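Local coordinates for protein S-adenosylmethionine tRNA ribosyltransferase (Rhodococcus sp., PDB 2NS0) that is of unknown function but adopts a small winged-helix-like fold, consistent with, though not proof of, a role in binding nucleic acid, at residues 10-15 / 77-82; 48-53 / 59-64. One frame throughout, in Å; residues are numbered along the deposited sequence.

Interaction 1: 10-15 / 77-82; sequences ECIRAL and IRIRWT
The contact belongs to what looks like a winged-helix domain: I12 and R13 on the first helix, 5-18, face I79 and W81 on strand 78-81, an edge strand of the small antiparallel sheet. Two side-chain pairs carry it, with no hydrogen bond between them. Deeper in, the branch methyls of the two isoleucines meet, I12 CG2 lying 4.1 Å from I79 CG2. Chi1, -69° in I12 and -51° in I79, places CG1 beside the backbone N and turns CG2 anti to it, and the two side chains cross at about a right angle. I12 also packs on A49 and L53 of helix 43-55, and I79 on I25, which extends the apolar layer. Nearer the surface, the six-membered end of the W81 indole reaches the helix backbone. W81 CH2 comes within 3.7 Å of R13 CA and 3.8 Å of R13 CG, while W81 CZ2 lies 3.6 Å from R13 O, an oblique approach to the ring. From CG the extended R13 chain, set nearly square to the W81 side chain, leads away to a salt bridge between R13 NE and E58. The guanidinium lies beyond the indole, nearly coplanar with it (16°), and does not stack on it. Replacing W81 with an alanine would probably open a gap beside R13 CA and CG and deprive the first methylenes of the arginine of their apolar neighbour. At the other end of the indole, W81 NE1 makes a weak hydrogen bond to O1 of a bound glycerol, probably from the crystallisation liquor.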
ATOM      1  N   GLU A  10       7.183   4.482  -3.952  1.00 19.87           N
ATOM      2  CA  GLU A  10       8.537   4.062  -3.543  1.00 20.38           C
ATOM      3  C   GLU A  10       8.533   3.606  -2.109  1.00 19.81           C
ATOM      4  O   GLU A  10       9.227   2.680  -1.757  1.00 20.00           O
ATOM      5  CB  GLU A  10       9.535   5.223  -3.730  1.00 20.69           C
ATOM      6  CG  GLU A  10      10.816   5.156  -2.850  1.00 23.39           C
ATOM      7  CD  GLU A  10      11.721   3.952  -3.128  1.00 27.95           C
ATOM      8  OE1 GLU A  10      11.400   3.155  -4.035  1.00 31.47           O
ATOM      9  OE2 GLU A  10      12.776   3.799  -2.431  1.00 29.97           O
ATOM     10  N   CYS A  11       7.712   4.243  -1.279  1.00 20.48           N
ATOM     11  CA  CYS A  11       7.580   3.838   0.118  1.00 19.94           C
ATOM     12  C   CYS A  11       6.896   2.473   0.261  1.00 19.67           C
ATOM     13  O   CYS A  11       7.363   1.658   1.056  1.00 20.50           O
ATOM     14  CB  CYS A  11       6.846   4.900   0.928  1.00 19.83           C
ATOM     15  SG  CYS A  11       6.712   4.436   2.660  1.00 22.94           S
ATOM     16  N   ILE A  12       5.802   2.223  -0.476  1.00 19.10           N
ATOM     17  CA  ILE A  12       5.185   0.874  -0.530  1.00 18.10           C
ATOM     18  C   ILE A  12       6.240  -0.173  -0.890  1.00 19.09           C
ATOM     19  O   ILE A  12       6.366  -1.217  -0.203  1.00 18.73           O
ATOM     20  CB  ILE A  12       3.985   0.796  -1.517  1.00 18.93           C
ATOM     21  CG1 ILE A  12       2.798   1.599  -0.995  1.00 17.69           C
ATOM     22  CG2 ILE A  12       3.497  -0.687  -1.717  1.00 19.34           C
ATOM     23  CD1 ILE A  12       1.753   1.982  -2.065  1.00 17.17           C
ATOM     24  N   ARG A  13       7.021   0.099  -1.939  1.00 18.59           N
ATOM     25  CA  ARG A  13       8.061  -0.869  -2.397  1.00 19.53           C
ATOM     26  C   ARG A  13       9.117  -1.065  -1.332  1.00 19.27           C
ATOM     27  O   ARG A  13       9.516  -2.171  -1.060  1.00 21.07           O
ATOM     28  CB  ARG A  13       8.737  -0.447  -3.702  1.00 18.34           C
ATOM     29  CG  ARG A  13       7.803  -0.528  -4.889  1.00 19.83           C
ATOM     30  CD  ARG A  13       8.554  -0.224  -6.162  1.00 22.55           C
ATOM     31  NE  ARG A  13       7.677  -0.106  -7.314  1.00 20.59           N
ATOM     32  CZ  ARG A  13       7.516   0.998  -8.028  1.00 24.79           C
ATOM     33  NH1 ARG A  13       8.137   2.105  -7.676  1.00 29.39           N
ATOM     34  NH2 ARG A  13       6.724   1.006  -9.097  1.00 23.86           N
ATOM     35  N   ALA A  14       9.548   0.020  -0.728  1.00 19.63           N
ATOM     36  CA  ALA A  14      10.605  -0.017   0.261  1.00 20.39           C
ATOM     37  C   ALA A  14      10.155  -0.809   1.473  1.00 21.06           C
ATOM     38  O   ALA A  14      10.942  -1.602   2.006  1.00 20.98           O
ATOM     39  CB  ALA A  14      10.986   1.393   0.684  1.00 20.66           C
ATOM     40  N   LEU A  15       8.923  -0.567   1.949  1.00 20.31           N
ATOM     41  CA  LEU A  15       8.441  -1.300   3.129  1.00 20.47           C
ATOM     42  C   LEU A  15       8.233  -2.781   2.798  1.00 20.27           C
ATOM     43  O   LEU A  15       8.643  -3.625   3.559  1.00 21.05           O
ATOM     44  CB  LEU A  15       7.165  -0.705   3.702  1.00 19.23           C
ATOM     45  CG  LEU A  15       7.273   0.713   4.292  1.00 21.33           C
ATOM     46  CD1 LEU A  15       5.918   1.264   4.645  1.00 20.08           C
ATOM     47  CD2 LEU A  15       8.188   0.748   5.477  1.00 23.11           C
ATOM     48  N   ILE A  77      -7.160  -3.002   5.003  1.00 17.20           N
ATOM     49  CA  ILE A  77      -6.733  -3.832   3.920  1.00 16.98           C
ATOM     50  C   ILE A  77      -5.249  -4.164   4.136  1.00 16.81           C
ATOM     51  O   ILE A  77      -4.572  -3.522   4.952  1.00 17.01           O
ATOM     52  CB  ILE A  77      -6.912  -3.124   2.545  1.00 16.94           C
ATOM     53  CG1 ILE A  77      -6.117  -1.769   2.535  1.00 18.49           C
ATOM     54  CG2 ILE A  77      -8.446  -3.006   2.188  1.00 16.37           C
ATOM     55  CD1 ILE A  77      -5.989  -0.993   1.203  1.00 16.09           C
ATOM     56  N   ARG A  78      -4.762  -5.165   3.409  1.00 17.35           N
ATOM     57  CA  ARG A  78      -3.340  -5.559   3.459  1.00 17.42           C
ATOM     58  C   ARG A  78      -2.704  -5.334   2.097  1.00 17.34           C
ATOM     59  O   ARG A  78      -3.386  -5.442   1.087  1.00 16.20           O
ATOM     60  CB  ARG A  78      -3.211  -7.046   3.819  1.00 18.11           C
ATOM     61  CG  ARG A  78      -3.805  -7.459   5.170  1.00 17.26           C
ATOM     62  CD  ARG A  78      -3.258  -6.601   6.323  1.00 17.40           C
ATOM     63  NE  ARG A  78      -1.798  -6.703   6.516  1.00 13.52           N
ATOM     64  CZ  ARG A  78      -1.156  -6.051   7.486  1.00 14.47           C
ATOM     65  NH1 ARG A  78      -1.832  -5.275   8.315  1.00 15.21           N
ATOM     66  NH2 ARG A  78       0.150  -6.160   7.649  1.00 16.52           N
ATOM     67  N   ILE A  79      -1.404  -5.018   2.060  1.00 17.81           N
ATOM     68  CA  ILE A  79      -0.675  -4.881   0.768  1.00 17.49           C
ATOM     69  C   ILE A  79       0.492  -5.850   0.724  1.00 18.02           C
ATOM     70  O   ILE A  79       1.273  -5.878   1.659  1.00 18.23           O
ATOM     71  CB  ILE A  79      -0.141  -3.421   0.539  1.00 17.52           C
ATOM     72  CG1 ILE A  79      -1.263  -2.387   0.753  1.00 18.52           C
ATOM     73  CG2 ILE A  79       0.503  -3.267  -0.828  1.00 17.20           C
ATOM     74  CD1 ILE A  79      -0.729  -0.898   1.003  1.00 18.94           C
ATOM     75  N   ARG A  80       0.596  -6.642  -0.346  1.00 17.09           N
ATOM     76  CA  ARG A  80       1.627  -7.680  -0.494  1.00 17.66           C
ATOM     77  C   ARG A  80       2.200  -7.644  -1.917  1.00 17.71           C
ATOM     78  O   ARG A  80       1.522  -7.218  -2.876  1.00 18.07           O
ATOM     79  CB  ARG A  80       1.037  -9.101  -0.215  1.00 16.55           C
ATOM     80  CG  ARG A  80       0.074  -9.602  -1.310  1.00 15.73           C
ATOM     81  CD  ARG A  80      -0.833 -10.699  -0.793  1.00 19.51           C
ATOM     82  NE  ARG A  80      -1.525 -11.385  -1.887  1.00 20.27           N
ATOM     83  CZ  ARG A  80      -2.390 -12.392  -1.753  1.00 21.23           C
ATOM     84  NH1 ARG A  80      -2.742 -12.902  -0.544  1.00 15.87           N
ATOM     85  NH2 ARG A  80      -2.894 -12.901  -2.861  1.00 18.25           N
ATOM     86  N   TRP A  81       3.450  -8.068  -2.059  1.00 18.88           N
ATOM     87  CA  TRP A  81       4.003  -8.371  -3.383  1.00 18.55           C
ATOM     88  C   TRP A  81       3.120  -9.426  -4.045  1.00 20.04           C
ATOM     89  O   TRP A  81       2.682 -10.393  -3.403  1.00 19.68           O
ATOM     90  CB  TRP A  81       5.396  -8.961  -3.219  1.00 19.60           C
ATOM     91  CG  TRP A  81       6.498  -8.011  -2.795  1.00 17.44           C
ATOM     92  CD1 TRP A  81       7.416  -8.217  -1.797  1.00 18.04           C
ATOM     93  CD2 TRP A  81       6.803  -6.724  -3.368  1.00 18.06           C
ATOM     94  NE1 TRP A  81       8.276  -7.165  -1.733  1.00 16.88           N
ATOM     95  CE2 TRP A  81       7.921  -6.225  -2.678  1.00 17.15           C
ATOM     96  CE3 TRP A  81       6.248  -5.962  -4.421  1.00 15.66           C
ATOM     97  CZ2 TRP A  81       8.526  -4.977  -2.998  1.00 19.93           C
ATOM     98  CZ3 TRP A  81       6.823  -4.733  -4.736  1.00 19.68           C
ATOM     99  CH2 TRP A  81       7.959  -4.244  -4.019  1.00 18.64           C
ATOM    100  N   THR A  82       2.846  -9.260  -5.329  1.00 20.22           N
ATOM    101  CA  THR A  82       2.310 -10.355  -6.130  1.00 21.58           C
ATOM    102  C   THR A  82       3.339 -11.505  -6.151  1.00 23.58           C
ATOM    103  O   THR A  82       4.559 -11.277  -6.303  1.00 23.13           O
ATOM    104  CB  THR A  82       2.042  -9.880  -7.557  1.00 21.00           C
ATOM    105  OG1 THR A  82       1.171  -8.757  -7.498  1.00 19.09           O
ATOM    106  CG2 THR A  82       1.362 -10.941  -8.409  1.00 21.36           C
TER

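Interaction 2: 48-53 / 59-64; sequences EAAGRL and VEVTQK
L53 and V59 come closest here, the beta carbon of the leucine and one valine methyl touching (L53 CB to V59 CG2, 3.7 Å). With chi1 at -54°, V59 CG2 falls between the backbone N and the carbonyl carbon of its own residue. There it also lies 3.8 Å from the leucine carbonyl carbon, L53 C, and 3.9 Å from A50 O. One turn back along the helix, A50 CB rests against V61 CG2 at 4.0 Å. The polar link is weak: V59 N donates to L53 O over 3.4 Å, though the bond is fairly straight (163°). These residues join helix 43-55, which by its order in the chain is probably the recognition helix of a winged helix-turn-helix, to strand 59-63, the middle strand of the sheet. Helix segment and strand run at 126°, their axes 7.7 Å apart at closest. Further out, V59 also packs on L16 of helix 5-18 and on W81, A50 touches I79, and V61 meets P70. On the helix, R52, whose CB is directed away from the strand, makes a salt bridge to E9 through R52 NE.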
ATOM      1  N   GLU A  48      -4.618   5.045  -3.256  1.00 16.59           N
ATOM      2  CA  GLU A  48      -4.493   5.307  -4.691  1.00 16.76           C
ATOM      3  C   GLU A  48      -3.188   4.745  -5.218  1.00 15.90           C
ATOM      4  O   GLU A  48      -3.168   4.099  -6.258  1.00 16.33           O
ATOM      5  CB  GLU A  48      -4.617   6.799  -5.033  1.00 15.49           C
ATOM      6  CG  GLU A  48      -5.986   7.378  -4.783  1.00 19.46           C
ATOM      7  CD  GLU A  48      -7.017   6.871  -5.762  1.00 23.49           C
ATOM      8  OE1 GLU A  48      -6.661   6.524  -6.921  1.00 25.52           O
ATOM      9  OE2 GLU A  48      -8.203   6.829  -5.381  1.00 29.36           O
ATOM     10  N   ALA A  49      -2.107   4.976  -4.475  1.00 15.92           N
ATOM     11  CA  ALA A  49      -0.794   4.423  -4.824  1.00 16.21           C
ATOM     12  C   ALA A  49      -0.779   2.899  -4.908  1.00 17.06           C
ATOM     13  O   ALA A  49      -0.296   2.329  -5.918  1.00 19.14           O
ATOM     14  CB  ALA A  49       0.288   4.938  -3.853  1.00 14.62           C
ATOM     15  N   ALA A  50      -1.266   2.235  -3.858  1.00 17.39           N
ATOM     16  CA  ALA A  50      -1.454   0.781  -3.866  1.00 17.94           C
ATOM     17  C   ALA A  50      -2.291   0.347  -5.100  1.00 18.36           C
ATOM     18  O   ALA A  50      -2.008  -0.659  -5.728  1.00 18.01           O
ATOM     19  CB  ALA A  50      -2.111   0.338  -2.535  1.00 18.04           C
ATOM     20  N   GLY A  51      -3.313   1.130  -5.456  1.00 18.39           N
ATOM     21  CA  GLY A  51      -4.184   0.800  -6.627  1.00 17.64           C
ATOM     22  C   GLY A  51      -3.390   0.838  -7.933  1.00 17.65           C
ATOM     23  O   GLY A  51      -3.500  -0.056  -8.781  1.00 17.84           O
ATOM     24  N   ARG A  52      -2.572   1.870  -8.090  1.00 17.68           N
ATOM     25  CA  ARG A  52      -1.680   1.939  -9.236  1.00 18.67           C
ATOM     26  C   ARG A  52      -0.674   0.772  -9.314  1.00 18.16           C
ATOM     27  O   ARG A  52      -0.464   0.210 -10.385  1.00 17.85           O
ATOM     28  CB  ARG A  52      -0.969   3.307  -9.299  1.00 19.00           C
ATOM     29  CG  ARG A  52      -1.916   4.457  -9.667  1.00 19.47           C
ATOM     30  CD  ARG A  52      -1.162   5.807  -9.877  1.00 20.15           C
ATOM     31  NE  ARG A  52      -0.329   6.146  -8.725  1.00 20.71           N
ATOM     32  CZ  ARG A  52      -0.731   6.863  -7.671  1.00 21.55           C
ATOM     33  NH1 ARG A  52      -1.962   7.371  -7.605  1.00 17.95           N
ATOM     34  NH2 ARG A  52       0.121   7.088  -6.679  1.00 18.92           N
ATOM     35  N   LEU A  53      -0.051   0.406  -8.192  1.00 17.98           N
ATOM     36  CA  LEU A  53       0.885  -0.710  -8.184  1.00 17.80           C
ATOM     37  C   LEU A  53       0.197  -2.060  -8.383  1.00 17.26           C
ATOM     38  O   LEU A  53       0.778  -2.986  -8.941  1.00 16.91           O
ATOM     39  CB  LEU A  53       1.717  -0.718  -6.890  1.00 17.49           C
ATOM     40  CG  LEU A  53       2.678   0.463  -6.779  1.00 18.99           C
ATOM     41  CD1 LEU A  53       3.497   0.314  -5.472  1.00 21.23           C
ATOM     42  CD2 LEU A  53       3.566   0.571  -7.962  1.00 18.23           C
ATOM     43  N   VAL A  59       1.965  -5.435  -6.911  1.00 16.08           N
ATOM     44  CA  VAL A  59       1.456  -5.795  -5.610  1.00 16.17           C
ATOM     45  C   VAL A  59       0.015  -6.255  -5.761  1.00 17.44           C
ATOM     46  O   VAL A  59      -0.610  -5.986  -6.796  1.00 16.79           O
ATOM     47  CB  VAL A  59       1.526  -4.587  -4.591  1.00 16.28           C
ATOM     48  CG1 VAL A  59       2.965  -3.994  -4.501  1.00 15.11           C
ATOM     49  CG2 VAL A  59       0.458  -3.532  -4.876  1.00 15.92           C
ATOM     50  N   GLU A  60      -0.488  -6.959  -4.741  1.00 17.77           N
ATOM     51  CA  GLU A  60      -1.922  -7.207  -4.579  1.00 18.99           C
ATOM     52  C   GLU A  60      -2.398  -6.616  -3.262  1.00 19.47           C
ATOM     53  O   GLU A  60      -1.660  -6.582  -2.247  1.00 20.03           O
ATOM     54  CB  GLU A  60      -2.242  -8.708  -4.554  1.00 19.26           C
ATOM     55  CG  GLU A  60      -2.000  -9.409  -5.875  1.00 21.05           C
ATOM     56  CD  GLU A  60      -1.985 -10.899  -5.736  1.00 22.28           C
ATOM     57  OE1 GLU A  60      -1.298 -11.412  -4.810  1.00 26.91           O
ATOM     58  OE2 GLU A  60      -2.689 -11.554  -6.535  1.00 23.61           O
ATOM     59  N   VAL A  61      -3.652  -6.201  -3.258  1.00 18.94           N
ATOM     60  CA  VAL A  61      -4.254  -5.688  -2.045  1.00 19.44           C
ATOM     61  C   VAL A  61      -5.302  -6.735  -1.659  1.00 20.13           C
ATOM     62  O   VAL A  61      -6.032  -7.250  -2.545  1.00 20.23           O
ATOM     63  CB  VAL A  61      -4.952  -4.311  -2.312  1.00 19.42           C
ATOM     64  CG1 VAL A  61      -5.756  -3.858  -1.080  1.00 20.46           C
ATOM     65  CG2 VAL A  61      -3.948  -3.228  -2.816  1.00 17.47           C
ATOM     66  N   THR A  62      -5.362  -7.072  -0.366  1.00 20.18           N
ATOM     67  CA  THR A  62      -6.321  -8.048   0.141  1.00 20.14           C
ATOM     68  C   THR A  62      -7.127  -7.480   1.297  1.00 19.81           C
ATOM     69  O   THR A  62      -6.693  -6.582   2.008  1.00 20.43           O
ATOM     70  CB  THR A  62      -5.665  -9.401   0.597  1.00 19.66           C
ATOM     71  OG1 THR A  62      -4.868  -9.183   1.761  1.00 22.34           O
ATOM     72  CG2 THR A  62      -4.784 -10.037  -0.535  1.00 22.29           C
ATOM     73  N   GLN A  63      -8.322  -8.017   1.458  1.00 19.39           N
ATOM     74  CA  GLN A  63      -9.175  -7.714   2.588  1.00 18.81           C
ATOM     75  C   GLN A  63      -9.873  -9.008   2.973  1.00 17.97           C
ATOM     76  O   GLN A  63     -10.497  -9.665   2.151  1.00 16.31           O
ATOM     77  CB  GLN A  63     -10.195  -6.656   2.219  1.00 18.16           C
ATOM     78  CG  GLN A  63     -10.896  -6.178   3.444  1.00 21.76           C
ATOM     79  CD  GLN A  63     -11.836  -5.061   3.145  1.00 23.23           C
ATOM     80  OE1 GLN A  63     -11.594  -3.933   3.556  1.00 28.13           O
ATOM     81  NE2 GLN A  63     -12.919  -5.355   2.443  1.00 20.34           N
ATOM     82  N   LYS A  64      -9.737  -9.374   4.235  1.00 18.44           N
ATOM     83  CA  LYS A  64     -10.217 -10.638   4.716  1.00 18.68           C
ATOM     84  C   LYS A  64      -9.787 -11.829   3.855  1.00 18.69           C
ATOM     85  O   LYS A  64     -10.566 -12.769   3.642  1.00 18.06           O
ATOM     86  CB  LYS A  64     -11.744 -10.567   4.884  1.00 20.01           C
ATOM     87  CG  LYS A  64     -12.098  -9.442   5.833  1.00 18.19           C
ATOM     88  CD  LYS A  64     -13.509  -9.240   5.942  1.00 18.62           C
ATOM     89  CE  LYS A  64     -13.704  -8.001   6.721  1.00 20.11           C
ATOM     90  NZ  LYS A  64     -15.117  -7.808   6.879  1.00 24.85           N
TER

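In the fold
Interactions 1 and 2 set two different helices, 5-18 and 43-55, against neighbouring strands of one antiparallel sheet; the centres of the two contacts lie about 8 Å apart. All four touching residues of interaction 2 are buried, and it combines aliphatic packing with one weak backbone bond. Interaction 1 has a buried isoleucine pair but ends in a partly exposed arginine and tryptophan. The strands are tied directly: R78 N lies 2.8 Å from T62 O in a probable hydrogen bond, and R80 NH2 forms a salt bridge with E60 OE1. The helices meet as well, through R13 on L53, while T82 OG1 packs against the V59 backbone, 3.3 Å from V59 C.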